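L-lysine 6-monooxygenase (PDB 5CQF) probably hydroxylates the side-chain amino group of L-lysine, using FAD and NADPH, as a step in siderophore biosynthesis. Local coordinates at residues I19-A24 against T129-P134; A27-F32 against R123-H128; R206-G211 against S314-I319; V328-T333 against R339-D344. All coordinates share one frame; numbering follows the deposited sequence.

Interaction 1: residues I19-A24 against T129-P134; sequences IGFGPA and TRFDTP
The turn that leaves strand 16-19 and enters helix 23-37 fits the glycine-rich loop of a Rossmann-type dinucleotide-binding fold. In relatives this loop binds the FAD pyrophosphate, and it probably does so here. Phe-21 sits in this turn and meets Thr-129 and Phe-131 of the edge strand 129-130 and the loop after it. Thr-129 lies over one face of the Phe-21 ring. Its OG1 stands 3.2 Å above the ring plane, over the ring centre, and CZ of Phe-21 is 3.3 Å from that OG1. The methyl CG2 of Thr-129 lies over the same ring toward its root, an off-centre CH-pi contact 4.1 Å from the centroid. CG of Phe-21 is roughly anti to its own N (chi1 -152°), which swings the ring under the threonine. CG2 of Thr-129 also rests on a face of Phe-131, 3.6 Å above the plane and toward the rim. The two phenyl groups meet obliquely, CD2 of Phe-21 being 3.9 Å from CZ of Phe-131. Tyr-49 of strand 47-50 packs edge-to-face with Phe-21. Glu-51 accepts a hydrogen bond from the Phe-21 N. Ser-122 and Val-125 of helix 111-125 also touch the Phe-21 ring.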
loop_
_atom_site.group_PDB
_atom_site.type_symbol
_atom_site.label_atom_id
_atom_site.label_comp_id
_atom_site.label_asym_id
_atom_site.label_seq_id
_atom_site.Cartn_x
_atom_site.Cartn_y
_atom_site.Cartn_z
ATOM N N ILE A 19 -16.010 15.797 35.069
ATOM C CA ILE A 19 -17.288 15.466 34.473
ATOM C C ILE A 19 -17.020 14.809 33.121
ATOM O O ILE A 19 -16.460 15.427 32.232
ATOM C CB ILE A 19 -18.192 16.697 34.305
ATOM C CG1 ILE A 19 -18.491 17.319 35.673
ATOM C CG2 ILE A 19 -19.528 16.289 33.699
ATOM C CD1 ILE A 19 -19.239 18.633 35.597
ATOM N N GLY A 20 -17.456 13.555 32.991
ATOM C CA GLY A 20 -17.330 12.778 31.771
ATOM C C GLY A 20 -16.385 11.626 32.024
ATOM O O GLY A 20 -15.289 11.809 32.576
ATOM N N PHE A 21 -16.795 10.424 31.637
ATOM C CA PHE A 21 -15.865 9.305 31.641
ATOM C C PHE A 21 -15.823 8.627 30.280
ATOM O O PHE A 21 -15.797 7.402 30.176
ATOM C CB PHE A 21 -16.168 8.310 32.765
ATOM C CG PHE A 21 -14.964 7.568 33.246
ATOM C CD1 PHE A 21 -13.927 8.240 33.841
ATOM C CD2 PHE A 21 -14.877 6.198 33.121
ATOM C CE1 PHE A 21 -12.810 7.570 34.310
ATOM C CE2 PHE A 21 -13.759 5.512 33.573
ATOM C CZ PHE A 21 -12.715 6.204 34.167
ATOM N N GLY A 22 -15.790 9.447 29.235
ATOM C CA GLY A 22 -15.408 8.989 27.913
ATOM C C GLY A 22 -13.894 8.937 27.828
ATOM O O GLY A 22 -13.212 9.022 28.846
ATOM N N PRO A 23 -13.348 8.784 26.611
ATOM C CA PRO A 23 -11.910 8.612 26.465
ATOM C C PRO A 23 -11.099 9.672 27.196
ATOM O O PRO A 23 -10.099 9.364 27.840
ATOM C CB PRO A 23 -11.709 8.742 24.966
ATOM C CG PRO A 23 -12.981 8.275 24.376
ATOM C CD PRO A 23 -14.055 8.633 25.331
ATOM N N ALA A 24 -11.534 10.921 27.113
ATOM C CA ALA A 24 -10.802 11.999 27.745
ATOM C C ALA A 24 -10.669 11.790 29.249
ATOM O O ALA A 24 -9.563 11.897 29.794
ATOM C CB ALA A 24 -11.471 13.331 27.436
ATOM N N THR A 129 -15.646 6.043 39.389
ATOM C CA THR A 129 -16.558 6.598 38.435
ATOM C C THR A 129 -17.970 6.236 38.812
ATOM O O THR A 129 -18.256 5.074 39.081
ATOM C CB THR A 129 -16.259 6.110 37.014
ATOM O OG1 THR A 129 -14.922 6.475 36.660
ATOM C CG2 THR A 129 -17.210 6.760 36.048
ATOM N N ARG A 130 -18.845 7.239 38.824
ATOM C CA ARG A 130 -20.270 7.010 38.957
ATOM C C ARG A 130 -20.952 7.195 37.613
ATOM O O ARG A 130 -21.042 8.317 37.111
ATOM C CB ARG A 130 -20.847 7.962 39.996
ATOM C CG ARG A 130 -20.331 7.675 41.402
ATOM C CD ARG A 130 -20.352 8.932 42.260
ATOM N NE ARG A 130 -20.054 8.686 43.672
ATOM C CZ ARG A 130 -20.954 8.367 44.602
ATOM N NH1 ARG A 130 -20.561 8.175 45.860
ATOM N NH2 ARG A 130 -22.241 8.238 44.291
ATOM N N PHE A 131 -21.409 6.087 37.026
ATOM C CA PHE A 131 -22.173 6.119 35.767
ATOM C C PHE A 131 -23.680 6.416 35.990
ATOM O O PHE A 131 -24.150 6.479 37.132
ATOM C CB PHE A 131 -22.011 4.803 35.011
ATOM C CG PHE A 131 -20.595 4.496 34.600
ATOM C CD1 PHE A 131 -20.123 4.863 33.343
ATOM C CD2 PHE A 131 -19.734 3.812 35.455
ATOM C CE1 PHE A 131 -18.823 4.561 32.949
ATOM C CE2 PHE A 131 -18.430 3.526 35.066
ATOM C CZ PHE A 131 -17.979 3.890 33.810
ATOM N N ASP A 132 -24.424 6.620 34.897
ATOM C CA ASP A 132 -25.860 6.976 34.959
ATOM C C ASP A 132 -26.118 8.126 35.915
ATOM O O ASP A 132 -27.143 8.178 36.593
ATOM C CB ASP A 132 -26.693 5.764 35.361
ATOM C CG ASP A 132 -26.530 4.624 34.396
ATOM O OD1 ASP A 132 -26.704 4.862 33.178
ATOM O OD2 ASP A 132 -26.203 3.509 34.849
ATOM N N THR A 133 -25.181 9.063 35.927
ATOM C CA THR A 133 -25.122 10.110 36.918
ATOM C C THR A 133 -24.863 11.443 36.198
ATOM O O THR A 133 -23.732 11.941 36.188
ATOM C CB THR A 133 -24.018 9.782 37.941
ATOM O OG1 THR A 133 -24.213 8.451 38.433
ATOM C CG2 THR A 133 -24.023 10.749 39.101
ATOM N N PRO A 134 -25.915 12.013 35.567
ATOM C CA PRO A 134 -25.774 13.278 34.824
ATOM C C PRO A 134 -25.595 14.493 35.727
ATOM O O PRO A 134 -26.122 14.515 36.830
ATOM C CB PRO A 134 -27.093 13.378 34.046
ATOM C CG PRO A 134 -28.060 12.550 34.833
ATOM C CD PRO A 134 -27.256 11.416 35.386
#

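Interaction 2: residues A27-F32 against R123-H128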
loop_
_atom_site.group_PDB
_atom_site.type_symbol
_atom_site.label_atom_id
_atom_site.label_comp_id
_atom_site.label_asym_id
_atom_site.label_seq_id
_atom_site.Cartn_x
_atom_site.Cartn_y
_atom_site.Cartn_z
ATOM N N ALA A 27 -8.479 8.748 30.035
ATOM C CA ALA A 27 -7.085 9.097 29.866
ATOM C C ALA A 27 -6.562 9.765 31.092
ATOM O O ALA A 27 -5.459 9.502 31.481
ATOM C CB ALA A 27 -6.902 10.022 28.676
ATOM N N LEU A 28 -7.349 10.681 31.666
ATOM C CA LEU A 28 -6.977 11.368 32.905
ATOM C C LEU A 28 -6.854 10.418 34.068
ATOM O O LEU A 28 -5.891 10.507 34.814
ATOM C CB LEU A 28 -8.007 12.431 33.255
ATOM C CG LEU A 28 -7.683 13.269 34.465
ATOM C CD1 LEU A 28 -6.466 14.150 34.246
ATOM C CD2 LEU A 28 -8.916 14.088 34.779
ATOM N N ALA A 29 -7.834 9.541 34.250
ATOM C CA ALA A 29 -7.721 8.496 35.289
ATOM C C ALA A 29 -6.496 7.635 35.104
ATOM O O ALA A 29 -5.855 7.272 36.088
ATOM C CB ALA A 29 -8.957 7.619 35.326
ATOM N N CYS A 30 -6.124 7.335 33.850
ATOM C CA CYS A 30 -4.916 6.543 33.640
ATOM C C CYS A 30 -3.682 7.254 34.174
ATOM O O CYS A 30 -2.800 6.621 34.687
ATOM C CB CYS A 30 -4.705 6.196 32.175
ATOM S SG CYS A 30 -5.884 5.011 31.520
ATOM N N ALA A 31 -3.597 8.563 34.045
ATOM C CA ALA A 31 -2.449 9.288 34.612
ATOM C C ALA A 31 -2.399 9.130 36.121
ATOM O O ALA A 31 -1.327 8.930 36.686
ATOM C CB ALA A 31 -2.486 10.764 34.263
ATOM N N PHE A 32 -3.552 9.227 36.768
ATOM C CA PHE A 32 -3.582 9.084 38.225
ATOM C C PHE A 32 -3.237 7.673 38.636
ATOM O O PHE A 32 -2.396 7.475 39.519
ATOM C CB PHE A 32 -4.924 9.522 38.803
ATOM C CG PHE A 32 -5.086 11.008 38.830
ATOM C CD1 PHE A 32 -4.379 11.762 39.739
ATOM C CD2 PHE A 32 -5.888 11.650 37.914
ATOM C CE1 PHE A 32 -4.487 13.126 39.758
ATOM C CE2 PHE A 32 -6.010 13.024 37.922
ATOM C CZ PHE A 32 -5.312 13.767 38.855
ATOM N N ARG A 123 -12.507 -0.445 32.322
ATOM C CA ARG A 123 -12.719 -1.476 33.363
ATOM C C ARG A 123 -11.653 -1.548 34.432
ATOM O O ARG A 123 -11.881 -2.162 35.454
ATOM C CB ARG A 123 -12.747 -2.871 32.745
ATOM C CG ARG A 123 -14.096 -3.311 32.245
ATOM C CD ARG A 123 -14.016 -4.760 31.769
ATOM N NE ARG A 123 -13.629 -4.883 30.354
ATOM C CZ ARG A 123 -12.597 -5.596 29.876
ATOM N NH1 ARG A 123 -11.775 -6.283 30.688
ATOM N NH2 ARG A 123 -12.379 -5.622 28.557
ATOM N N GLN A 124 -10.461 -1.037 34.153
ATOM C CA GLN A 124 -9.350 -1.124 35.085
ATOM C C GLN A 124 -9.164 0.137 35.879
ATOM O O GLN A 124 -8.475 0.090 36.885
ATOM C CB GLN A 124 -8.035 -1.401 34.347
ATOM C CG GLN A 124 -7.929 -2.768 33.709
ATOM C CD GLN A 124 -6.640 -2.913 32.955
ATOM O OE1 GLN A 124 -5.600 -3.160 33.549
ATOM N NE2 GLN A 124 -6.694 -2.729 31.636
ATOM N N VAL A 125 -9.741 1.260 35.435
ATOM C CA VAL A 125 -9.547 2.559 36.124
ATOM C C VAL A 125 -10.843 3.281 36.529
ATOM O O VAL A 125 -10.824 4.467 36.841
ATOM C CB VAL A 125 -8.709 3.529 35.267
ATOM C CG1 VAL A 125 -7.366 2.920 34.923
ATOM C CG2 VAL A 125 -9.438 3.915 33.997
ATOM N N ASP A 126 -11.959 2.561 36.545
ATOM C CA ASP A 126 -13.251 3.164 36.795
ATOM C C ASP A 126 -13.739 3.040 38.242
ATOM O O ASP A 126 -14.885 3.378 38.518
ATOM C CB ASP A 126 -14.304 2.578 35.837
ATOM C CG ASP A 126 -14.619 1.125 36.114
ATOM O OD1 ASP A 126 -13.962 0.497 36.985
ATOM O OD2 ASP A 126 -15.520 0.600 35.433
ATOM N N GLY A 127 -12.889 2.578 39.160
ATOM C CA GLY A 127 -13.257 2.487 40.590
ATOM C C GLY A 127 -13.725 3.790 41.258
ATOM O O GLY A 127 -14.217 3.764 42.376
ATOM N N HIS A 128 -13.552 4.941 40.613
ATOM C CA HIS A 128 -14.024 6.217 41.161
ATOM C C HIS A 128 -15.021 6.855 40.223
ATOM O O HIS A 128 -15.214 8.071 40.215
ATOM C CB HIS A 128 -12.851 7.160 41.360
ATOM C CG HIS A 128 -11.813 6.620 42.279
ATOM N ND1 HIS A 128 -10.671 5.993 41.820
ATOM C CD2 HIS A 128 -11.746 6.592 43.634
ATOM C CE1 HIS A 128 -9.945 5.595 42.855
ATOM N NE2 HIS A 128 -10.570 5.960 43.965
#
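Val-125 loses more surface here than any other residue, and it meets Ala-29 and Cys-30 of helix 23-37. It lies in the last part of helix 111-125, where the helix is weakly bonded. Its CB points at the facing helix, and its two methyls part to reach two successive residues. CG2 lies between the backbone N and the carbonyl carbon of Val-125, and it touches CB of Ala-29 at 4.0 Å. The carbonyl O of Val-125 is also 4.0 Å from CB of Ala-29. CG1 is opposite the carbonyl carbon (chi1 -57°) and turns toward Cys-30, whose SG is 4.3 Å away from this methyl. The contact is apolar, and SG takes part by van der Waals packing. The small Ala-29 side chain lets the backbones come near, with CA of Ala-29 and CA of Val-125 6.3 Å apart. All three residues are buried. This is plain packing between the first helix of the probable FAD-binding Rossmann fold and the last part of helix 111-125. Tyr-49 of strand 47-50 also touches Ala-29. From loops, Val-78 touches Cys-30 and Phe-87 touches Val-125. On another side of helix 23-37, helix 412-428 packs against Ala-27, Leu-28 and Phe-32.

Interaction 3: residues R206-G211 against S314-I319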
loop_
_atom_site.group_PDB
_atom_site.type_symbol
_atom_site.label_atom_id
_atom_site.label_comp_id
_atom_site.label_asym_id
_atom_site.label_seq_id
_atom_site.Cartn_x
_atom_site.Cartn_y
_atom_site.Cartn_z
ATOM N N ARG A 206 -35.023 6.477 0.022
ATOM C CA ARG A 206 -34.442 7.723 -0.468
ATOM C C ARG A 206 -33.922 8.516 0.707
ATOM O O ARG A 206 -34.673 8.862 1.604
ATOM C CB ARG A 206 -35.498 8.511 -1.231
ATOM C CG ARG A 206 -36.005 7.824 -2.494
ATOM C CD ARG A 206 -37.212 8.552 -3.102
ATOM N NE ARG A 206 -38.269 8.678 -2.093
ATOM C CZ ARG A 206 -39.319 9.496 -2.162
ATOM N NH1 ARG A 206 -39.515 10.277 -3.218
ATOM N NH2 ARG A 206 -40.180 9.525 -1.154
ATOM N N TRP A 207 -32.623 8.785 0.719
ATOM C CA TRP A 207 -31.990 9.466 1.827
ATOM C C TRP A 207 -31.292 10.711 1.348
ATOM O O TRP A 207 -30.802 10.753 0.229
ATOM C CB TRP A 207 -30.981 8.568 2.456
ATOM C CG TRP A 207 -31.573 7.525 3.293
ATOM C CD1 TRP A 207 -32.081 6.352 2.867
ATOM C CD2 TRP A 207 -31.692 7.527 4.722
ATOM N NE1 TRP A 207 -32.539 5.624 3.923
ATOM C CE2 TRP A 207 -32.312 6.315 5.083
ATOM C CE3 TRP A 207 -31.333 8.431 5.727
ATOM C CZ2 TRP A 207 -32.575 5.959 6.424
ATOM C CZ3 TRP A 207 -31.581 8.080 7.067
ATOM C CH2 TRP A 207 -32.203 6.852 7.396
ATOM N N LEU A 208 -31.270 11.729 2.189
ATOM C CA LEU A 208 -30.425 12.891 1.980
ATOM C C LEU A 208 -29.471 12.950 3.125
ATOM O O LEU A 208 -29.888 12.823 4.258
ATOM C CB LEU A 208 -31.260 14.159 1.948
ATOM C CG LEU A 208 -30.452 15.387 1.540
ATOM C CD1 LEU A 208 -31.334 16.361 0.799
ATOM C CD2 LEU A 208 -29.800 16.104 2.713
ATOM N N VAL A 209 -28.189 13.092 2.836
ATOM C CA VAL A 209 -27.175 13.220 3.873
ATOM C C VAL A 209 -26.422 14.539 3.668
ATOM O O VAL A 209 -25.776 14.747 2.640
ATOM C CB VAL A 209 -26.184 12.038 3.837
ATOM C CG1 VAL A 209 -25.133 12.167 4.905
ATOM C CG2 VAL A 209 -26.910 10.716 4.024
ATOM N N LEU A 210 -26.533 15.431 4.643
ATOM C CA LEU A 210 -25.935 16.757 4.567
ATOM C C LEU A 210 -24.578 16.733 5.249
ATOM O O LEU A 210 -24.462 16.282 6.392
ATOM C CB LEU A 210 -26.847 17.737 5.285
ATOM C CG LEU A 210 -26.457 19.216 5.388
ATOM C CD1 LEU A 210 -26.508 19.891 4.026
ATOM C CD2 LEU A 210 -27.395 19.927 6.350
ATOM N N GLY A 211 -23.546 17.183 4.553
ATOM C CA GLY A 211 -22.240 17.361 5.194
ATOM C C GLY A 211 -21.101 16.706 4.465
ATOM O O GLY A 211 -21.318 15.821 3.626
ATOM N N SER A 314 -23.618 23.669 -2.478
ATOM C CA SER A 314 -25.050 23.743 -2.238
ATOM C C SER A 314 -25.449 23.893 -0.787
ATOM O O SER A 314 -24.775 23.369 0.118
ATOM C CB SER A 314 -25.743 22.511 -2.792
ATOM O OG SER A 314 -25.538 22.445 -4.187
ATOM N N VAL A 315 -26.569 24.602 -0.579
ATOM C CA VAL A 315 -27.202 24.661 0.711
ATOM C C VAL A 315 -28.642 24.257 0.564
ATOM O O VAL A 315 -29.199 24.285 -0.523
ATOM C CB VAL A 315 -27.149 26.061 1.371
ATOM C CG1 VAL A 315 -25.717 26.457 1.704
ATOM C CG2 VAL A 315 -27.816 27.114 0.502
ATOM N N ILE A 316 -29.228 23.857 1.679
ATOM C CA ILE A 316 -30.645 23.604 1.758
ATOM C C ILE A 316 -31.283 24.939 2.086
ATOM O O ILE A 316 -31.022 25.527 3.144
ATOM C CB ILE A 316 -30.969 22.564 2.844
ATOM C CG1 ILE A 316 -30.282 21.246 2.485
ATOM C CG2 ILE A 316 -32.479 22.396 2.995
ATOM C CD1 ILE A 316 -30.766 20.046 3.269
ATOM N N SER A 317 -32.093 25.413 1.152
ATOM C CA SER A 317 -32.727 26.717 1.210
ATOM C C SER A 317 -34.204 26.630 1.632
ATOM O O SER A 317 -34.810 27.633 1.979
ATOM C CB SER A 317 -32.614 27.359 -0.176
ATOM O OG SER A 317 -33.238 26.538 -1.158
ATOM N N ALA A 318 -34.785 25.437 1.551
ATOM C CA ALA A 318 -36.119 25.155 2.114
ATOM C C ALA A 318 -36.319 23.646 2.285
ATOM O O ALA A 318 -35.777 22.846 1.530
ATOM C CB ALA A 318 -37.225 25.741 1.240
ATOM N N ILE A 319 -37.116 23.274 3.275
ATOM C CA ILE A 319 -37.442 21.878 3.538
ATOM C C ILE A 319 -38.795 21.798 4.229
ATOM O O ILE A 319 -39.093 22.610 5.101
ATOM C CB ILE A 319 -36.350 21.218 4.414
ATOM C CG1 ILE A 319 -36.737 19.787 4.793
ATOM C CG2 ILE A 319 -36.084 22.023 5.675
ATOM C CD1 ILE A 319 -35.576 18.965 5.308
#
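Ile-316 reaches from strand 314-322 to Leu-208 and Leu-210 of strand 206-210, and the contact between the segments is purely apolar. Ile-316 and Leu-208 extend toward each other tip to tip, with CD1 of Ile-316 4.1 Å from CD2 of Leu-208. Leu-210 meets the isoleucine nearer its root, its CD1 lying 4.3 Å from CG1 of Ile-316. CG1 of Ile-316 stands opposite the carbonyl carbon (chi1 -62°), and the chain then runs on extended to CD1, which carries the methyl across to Leu-208. The strands are not paired with each other. Their nearest CA atoms, those of Leu-210 and Ile-316, are 8.8 Å apart, too far for backbone pairing; the contact is made by side chains alone. Strand 206-210 is the middle strand of a parallel sheet, and Gly-211 just after it begins a second Rossmann-type glycine pattern, which in this family would fit the NADPH-binding domain. Strand 314-322 is an edge of a three-stranded antiparallel sheet.

Polar groups find partners elsewhere. Arg-206 makes a salt bridge to Asp-344, which links strand 206-210 to the residue just after strand 338-343. Ser-317 and Ala-318 both face Glu-329 in a classic beta bulge. Val-328 of the next strand touches both Leu-208 and Ile-316 and joins the apolar cluster. The chemistry implies a join with little directional constraint. It is van der Waals packing of branched aliphatic groups, only partly buried, that sets the antiparallel sheet against the parallel one.

Interaction 4: residues V328-T333 against R339-D344; sequences VELTDT and RVLEVD
Leu-330 and Leu-341 pack on one face of a beta hairpin formed by strands 325-332 and 338-343. Following Leu-330 outward, its CB lies 4.0 Å from the carbonyl O of Arg-339, its partner on the facing strand. CG stands opposite the carbonyl carbon (chi1 -54°) and comes within 4.1 Å of CD1 of Leu-341. At the tip, CD1 of Leu-330 meets the same Leu-341 CD1 at 3.7 Å. Leu-341 lies two residues beyond Arg-339, the residue paired with Leu-330, so the leucines meet diagonally. Val-328 and Val-343 meet in a similar diagonal way on this face, with CG2 of Val-328 4.1 Å from CG2 of Val-343.

The backbones are bound by two antiparallel hydrogen-bonded pairs, Val-328 with Leu-341 and Leu-330 with Arg-339. In the first, each N donates to the other residue's O at 2.8 Å. In the second, Leu-330 N reaches Arg-339 O at 2.8 Å, and Arg-339 N reaches Leu-330 O at 3.0 Å. Between them Glu-329 and Val-340 form a non-hydrogen-bonded pair and point to the other face. There the Glu-329 carboxylate is directed to OG of Ser-317, probably as a hydrogen bond. Asp-332 also hydrogen-bonds Tyr-261 of the second subunit.

The segments run antiparallel with a twist, their axes at 144°. Strand 325-332 is the middle of the three-stranded sheet, flanked by strands 314-322 and 338-343. Leu-208 of strand 206-210 lies against Val-328, Leu-341 and Val-343, and Tyr-311 of strand 308-311 touches Leu-330, Arg-339 and Leu-341.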
loop_
_atom_site.group_PDB
_atom_site.type_symbol
_atom_site.label_atom_id
_atom_site.label_comp_id
_atom_site.label_asym_id
_atom_site.label_seq_id
_atom_site.Cartn_x
_atom_site.Cartn_y
_atom_site.Cartn_z
ATOM N N VAL A 328 -37.142 18.936 -0.393
ATOM C CA VAL A 328 -35.943 19.700 -0.040
ATOM C C VAL A 328 -35.488 20.554 -1.204
ATOM O O VAL A 328 -35.271 20.047 -2.311
ATOM C CB VAL A 328 -34.790 18.772 0.356
ATOM C CG1 VAL A 328 -33.634 19.590 0.879
ATOM C CG2 VAL A 328 -35.243 17.772 1.410
ATOM N N GLU A 329 -35.353 21.852 -0.962
ATOM C CA GLU A 329 -34.888 22.750 -1.999
ATOM C C GLU A 329 -33.429 23.028 -1.762
ATOM O O GLU A 329 -33.063 23.514 -0.688
ATOM C CB GLU A 329 -35.666 24.080 -1.997
ATOM C CG GLU A 329 -35.300 25.000 -3.166
ATOM C CD GLU A 329 -35.816 26.421 -3.008
ATOM O OE1 GLU A 329 -35.356 27.140 -2.088
ATOM O OE2 GLU A 329 -36.670 26.825 -3.819
ATOM N N LEU A 330 -32.612 22.752 -2.784
ATOM C CA LEU A 330 -31.192 23.103 -2.788
ATOM C C LEU A 330 -30.929 24.340 -3.621
ATOM O O LEU A 330 -31.525 24.531 -4.676
ATOM C CB LEU A 330 -30.355 21.968 -3.380
ATOM C CG LEU A 330 -30.483 20.556 -2.816
ATOM C CD1 LEU A 330 -29.381 19.650 -3.358
ATOM C CD2 LEU A 330 -30.447 20.582 -1.300
ATOM N N THR A 331 -29.989 25.149 -3.166
ATOM C CA THR A 331 -29.535 26.281 -3.923
ATOM C C THR A 331 -28.027 26.159 -4.103
ATOM O O THR A 331 -27.288 26.007 -3.126
ATOM C CB THR A 331 -29.930 27.593 -3.206
ATOM O OG1 THR A 331 -31.352 27.704 -3.211
ATOM C CG2 THR A 331 -29.348 28.813 -3.884
ATOM N N ASP A 332 -27.578 26.191 -5.359
ATOM C CA ASP A 332 -26.156 26.287 -5.652
ATOM C C ASP A 332 -25.725 27.705 -5.315
ATOM O O ASP A 332 -26.224 28.651 -5.878
ATOM C CB ASP A 332 -25.881 25.969 -7.109
ATOM C CG ASP A 332 -24.445 26.230 -7.502
ATOM O OD1 ASP A 332 -23.834 27.198 -6.980
ATOM O OD2 ASP A 332 -23.912 25.463 -8.342
ATOM N N THR A 333 -24.801 27.832 -4.383
ATOM C CA THR A 333 -24.329 29.126 -3.877
ATOM C C THR A 333 -23.742 30.092 -4.930
ATOM O O THR A 333 -23.863 31.301 -4.776
ATOM C CB THR A 333 -23.300 28.865 -2.746
ATOM O OG1 THR A 333 -24.039 28.530 -1.567
ATOM C CG2 THR A 333 -22.379 30.079 -2.453
ATOM N N ARG A 339 -32.900 23.538 -7.182
ATOM C CA ARG A 339 -33.623 22.308 -7.546
ATOM C C ARG A 339 -34.256 21.681 -6.319
ATOM O O ARG A 339 -33.889 21.986 -5.190
ATOM C CB ARG A 339 -32.709 21.302 -8.234
ATOM C CG ARG A 339 -31.461 21.000 -7.451
ATOM C CD ARG A 339 -30.303 20.696 -8.371
ATOM N NE ARG A 339 -30.509 19.422 -9.029
ATOM C CZ ARG A 339 -29.576 18.792 -9.726
ATOM N NH1 ARG A 339 -29.872 17.624 -10.275
ATOM N NH2 ARG A 339 -28.353 19.323 -9.870
ATOM N N VAL A 340 -35.222 20.809 -6.560
ATOM C CA VAL A 340 -36.001 20.183 -5.504
ATOM C C VAL A 340 -35.705 18.683 -5.492
ATOM O O VAL A 340 -35.592 18.077 -6.545
ATOM C CB VAL A 340 -37.513 20.443 -5.739
ATOM C CG1 VAL A 340 -38.391 19.701 -4.734
ATOM C CG2 VAL A 340 -37.792 21.936 -5.691
ATOM N N LEU A 341 -35.557 18.117 -4.291
ATOM C CA LEU A 341 -35.376 16.668 -4.062
ATOM C C LEU A 341 -36.474 16.178 -3.152
ATOM O O LEU A 341 -36.775 16.815 -2.139
ATOM C CB LEU A 341 -34.058 16.387 -3.343
ATOM C CG LEU A 341 -32.789 16.709 -4.113
ATOM C CD1 LEU A 341 -31.563 16.607 -3.215
ATOM C CD2 LEU A 341 -32.664 15.775 -5.308
ATOM N N GLU A 342 -37.062 15.042 -3.480
ATOM C CA GLU A 342 -37.968 14.384 -2.548
ATOM C C GLU A 342 -37.295 13.146 -1.961
ATOM O O GLU A 342 -36.908 12.253 -2.697
ATOM C CB GLU A 342 -39.243 13.996 -3.255
ATOM C CG GLU A 342 -39.903 15.170 -3.946
ATOM C CD GLU A 342 -40.952 14.727 -4.927
ATOM O OE1 GLU A 342 -40.652 13.834 -5.759
ATOM O OE2 GLU A 342 -42.071 15.272 -4.851
ATOM N N VAL A 343 -37.167 13.110 -0.643
ATOM C CA VAL A 343 -36.541 12.006 0.044
ATOM C C VAL A 343 -37.402 11.509 1.182
ATOM O O VAL A 343 -38.329 12.181 1.574
ATOM C CB VAL A 343 -35.144 12.396 0.571
ATOM C CG1 VAL A 343 -34.210 12.623 -0.600
ATOM C CG2 VAL A 343 -35.190 13.628 1.452
ATOM N N ASP A 344 -37.098 10.317 1.687
ATOM C CA ASP A 344 -37.835 9.710 2.792
ATOM C C ASP A 344 -37.194 10.047 4.125
ATOM O O ASP A 344 -37.866 10.074 5.128
ATOM C CB ASP A 344 -37.884 8.201 2.620
ATOM C CG ASP A 344 -38.584 7.780 1.334
ATOM O OD1 ASP A 344 -39.751 8.205 1.124
ATOM O OD2 ASP A 344 -37.966 7.051 0.517
#

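Overall arrangement
The four contacts form two pairs on opposite sides of the chain's centre. Interactions 1 and 2 share helix 23-37, and their centres are 11 Å apart. Phe-21 joins them, with its CE1 4.0 Å from CB of Ala-29. Interaction 1 includes the glycine-rich turn that probably binds FAD, and interaction 2 lies on the helix after it. Interactions 3 and 4 have centres 6 Å apart, and meet where CG2 of Ile-316 is 3.7 Å from CG1 of Val-328. Interaction 3 uses the central strand of the second, probably NADPH-binding, unit, and interaction 4 lies in the sheet packed on it. The nearest atoms of interactions 1 and 3 are about 23 Å apart, so the pairs do not touch.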